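Local structure of cycloalternan-forming enzyme (Listeria monocytogenes serovar 1/2a, 5F7U) at residues Thr641-Leu644 and Tyr645-Thr649. The protein belongs to glycoside hydrolase family 31, with a TIM-barrel core joined to beta-rich domains and a family 6 carbohydrate-binding module. The protein carries 1 engineered substitution. Numbering follows the deposited sequence.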
ATOM      1  N   THR A 641      18.736  10.147 -12.848  1.00 16.07           N
ATOM      2  CA  THR A 641      19.093  11.537 -13.068  1.00 16.03           C
ATOM      3  C   THR A 641      18.834  12.300 -11.767  1.00 15.81           C
ATOM      4  O   THR A 641      18.084  11.828 -10.901  1.00 15.23           O
ATOM      5  CB  THR A 641      18.220  12.153 -14.170  1.00 16.11           C
ATOM      6  OG1 THR A 641      16.845  12.067 -13.773  1.00 15.38           O
ATOM      7  CG2 THR A 641      18.388  11.380 -15.486  1.00 16.39           C
ATOM      8  N   ALA A 642      19.409  13.496 -11.660  1.00 16.01           N
ATOM      9  CA  ALA A 642      19.187  14.343 -10.487  1.00 15.87           C
ATOM     10  C   ALA A 642      17.711  14.676 -10.344  1.00 15.85           C
ATOM     11  O   ALA A 642      17.169  14.694  -9.220  1.00 15.58           O
ATOM     12  CB  ALA A 642      20.023  15.609 -10.581  1.00 16.33           C
ATOM     13  N   GLU A 643      17.062  14.913 -11.485  1.00 15.87           N
ATOM     14  CA  GLU A 643      15.623  15.198 -11.512  1.00 16.03           C
ATOM     15  C   GLU A 643      14.828  14.038 -10.920  1.00 15.00           C
ATOM     16  O   GLU A 643      14.010  14.232 -10.021  1.00 14.43           O
ATOM     17  CB  GLU A 643      15.164  15.453 -12.955  1.00 17.01           C
ATOM     18  CG  GLU A 643      13.682  15.821 -13.041  1.00 17.87           C
ATOM     19  CD  GLU A 643      13.136  15.785 -14.455  1.00 19.29           C
ATOM     20  OE1 GLU A 643      11.960  16.163 -14.633  1.00 19.00           O
ATOM     21  OE2 GLU A 643      13.877  15.396 -15.389  1.00 19.94           O
ATOM     22  N   LEU A 644      15.059  12.823 -11.419  1.00 14.61           N
ATOM     23  CA  LEU A 644      14.341  11.662 -10.864  1.00 13.90           C
ATOM     24  C   LEU A 644      14.647  11.502  -9.376  1.00 13.66           C
ATOM     25  O   LEU A 644      13.735  11.242  -8.581  1.00 13.67           O
ATOM     26  CB  LEU A 644      14.674  10.360 -11.611  1.00 13.76           C
ATOM     27  CG  LEU A 644      14.033   9.082 -11.024  1.00 13.22           C
ATOM     28  CD1 LEU A 644      12.493   9.116 -10.984  1.00 13.02           C
ATOM     29  CD2 LEU A 644      14.470   7.867 -11.815  1.00 13.44           C
ATOM     30  N   TYR A 645      15.923  11.631  -9.013  1.00 13.92           N
ATOM     31  CA  TYR A 645      16.311  11.436  -7.625  1.00 13.66           C
ATOM     32  C   TYR A 645      15.539  12.420  -6.719  1.00 13.60           C
ATOM     33  O   TYR A 645      15.029  12.020  -5.673  1.00 13.39           O
ATOM     34  CB  TYR A 645      17.823  11.559  -7.446  1.00 13.88           C
ATOM     35  CG  TYR A 645      18.261  11.085  -6.075  1.00 13.65           C
ATOM     36  CD1 TYR A 645      18.505   9.729  -5.840  1.00 13.56           C
ATOM     37  CD2 TYR A 645      18.396  11.992  -5.005  1.00 13.70           C
ATOM     38  CE1 TYR A 645      18.887   9.283  -4.594  1.00 13.61           C
ATOM     39  CE2 TYR A 645      18.771  11.545  -3.747  1.00 13.77           C
ATOM     40  CZ  TYR A 645      19.008  10.191  -3.552  1.00 13.75           C
ATOM     41  OH  TYR A 645      19.391   9.728  -2.313  1.00 13.75           O
ATOM     42  N   LYS A 646      15.451  13.682  -7.142  1.00 13.89           N
ATOM     43  CA  LYS A 646      14.781  14.729  -6.357  1.00 14.17           C
ATOM     44  C   LYS A 646      13.271  14.496  -6.269  1.00 13.96           C
ATOM     45  O   LYS A 646      12.665  14.650  -5.192  1.00 13.94           O
ATOM     46  CB  LYS A 646      15.081  16.124  -6.944  1.00 14.55           C
ATOM     47  CG  LYS A 646      16.484  16.616  -6.645  1.00 15.23           C
ATOM     48  CD  LYS A 646      16.636  18.027  -7.187  1.00 15.91           C
ATOM     49  CE  LYS A 646      17.937  18.688  -6.735  1.00 16.48           C
ATOM     50  NZ  LYS A 646      17.922  20.084  -7.270  1.00 17.54           N
ATOM     51  N   ARG A 647      12.663  14.094  -7.390  1.00 13.85           N
ATOM     52  CA  ARG A 647      11.216  13.816  -7.424  1.00 13.50           C
ATOM     53  C   ARG A 647      10.854  12.632  -6.549  1.00 13.33           C
ATOM     54  O   ARG A 647       9.861  12.681  -5.811  1.00 13.13           O
ATOM     55  CB  ARG A 647      10.721  13.593  -8.863  1.00 13.41           C
ATOM     56  CG  ARG A 647      10.830  14.805  -9.780  1.00 13.65           C
ATOM     57  CD  ARG A 647      10.049  15.996  -9.223  1.00 13.85           C
ATOM     58  NE  ARG A 647       9.802  17.049 -10.204  1.00 14.09           N
ATOM     59  CZ  ARG A 647       9.334  18.250  -9.898  1.00 14.49           C
ATOM     60  NH1 ARG A 647       9.008  18.539  -8.633  1.00 14.45           N
ATOM     61  NH2 ARG A 647       9.156  19.139 -10.860  1.00 14.74           N
ATOM     62  N   ALA A 648      11.674  11.585  -6.623  1.00 13.21           N
ATOM     63  CA  ALA A 648      11.487  10.371  -5.848  1.00 13.37           C
ATOM     64  C   ALA A 648      11.698  10.638  -4.355  1.00 13.65           C
ATOM     65  O   ALA A 648      10.914  10.159  -3.536  1.00 13.61           O
ATOM     66  CB  ALA A 648      12.437   9.296  -6.337  1.00 13.65           C
ATOM     67  N   THR A 649      12.734  11.410  -4.025  1.00 14.01           N
ATOM     68  CA  THR A 649      13.018  11.803  -2.641  1.00 14.55           C
ATOM     69  C   THR A 649      11.795  12.447  -1.996  1.00 14.37           C
ATOM     70  O   THR A 649      11.408  12.058  -0.893  1.00 13.96           O
ATOM     71  CB  THR A 649      14.190  12.792  -2.583  1.00 15.49           C
ATOM     72  OG1 THR A 649      15.392  12.126  -2.958  1.00 15.89           O
ATOM     73  CG2 THR A 649      14.349  13.419  -1.194  1.00 16.20           C
TER
HETATM   74  O   HOH W   1       9.864  15.846 -12.914  1.00 19.19           O
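Thr641 O accepts from Tyr645 N at 2.9 Å, the first i to i+4 bond of helix 642-653. As its N-cap, Thr641 OG1 accepts from Leu644 N at 3.1 Å, nearly straight (168°). Ala642 O receives Lys646 N, and Lys646 CG lies 3.3 Å from that oxygen; the extended chain runs on to NZ and a salt bridge with Asp790. Glu643 O accepts from Arg647 N, and the glutamate side chain adds a water-mediated link. With CG anti to the backbone N (chi1 -177°), Glu643 stands out from the helix, and Arg647, bent at chi2 (-58°), folds its NE back toward it. One water lies between them, 2.7 Å from Glu643 OE1, to which it probably donates, and accepts from Arg647 NE at 3.0 Å; OE1 also accepts from Gly755 N, and Arg647 NH2 binds the carbonyls of Gln756 and Ala787. Leu644 O accepts from Ala648 N, while its side chain packs on Phe607 and Phe610. One turn beyond Tyr645, Thr649 OG1 and N grip its carbonyl oxygen from opposite faces of its plane. This is the capped first turn of the helix between strands 628-631 and 657-660, a beta-alpha-beta unit of the family 31 TIM barrel.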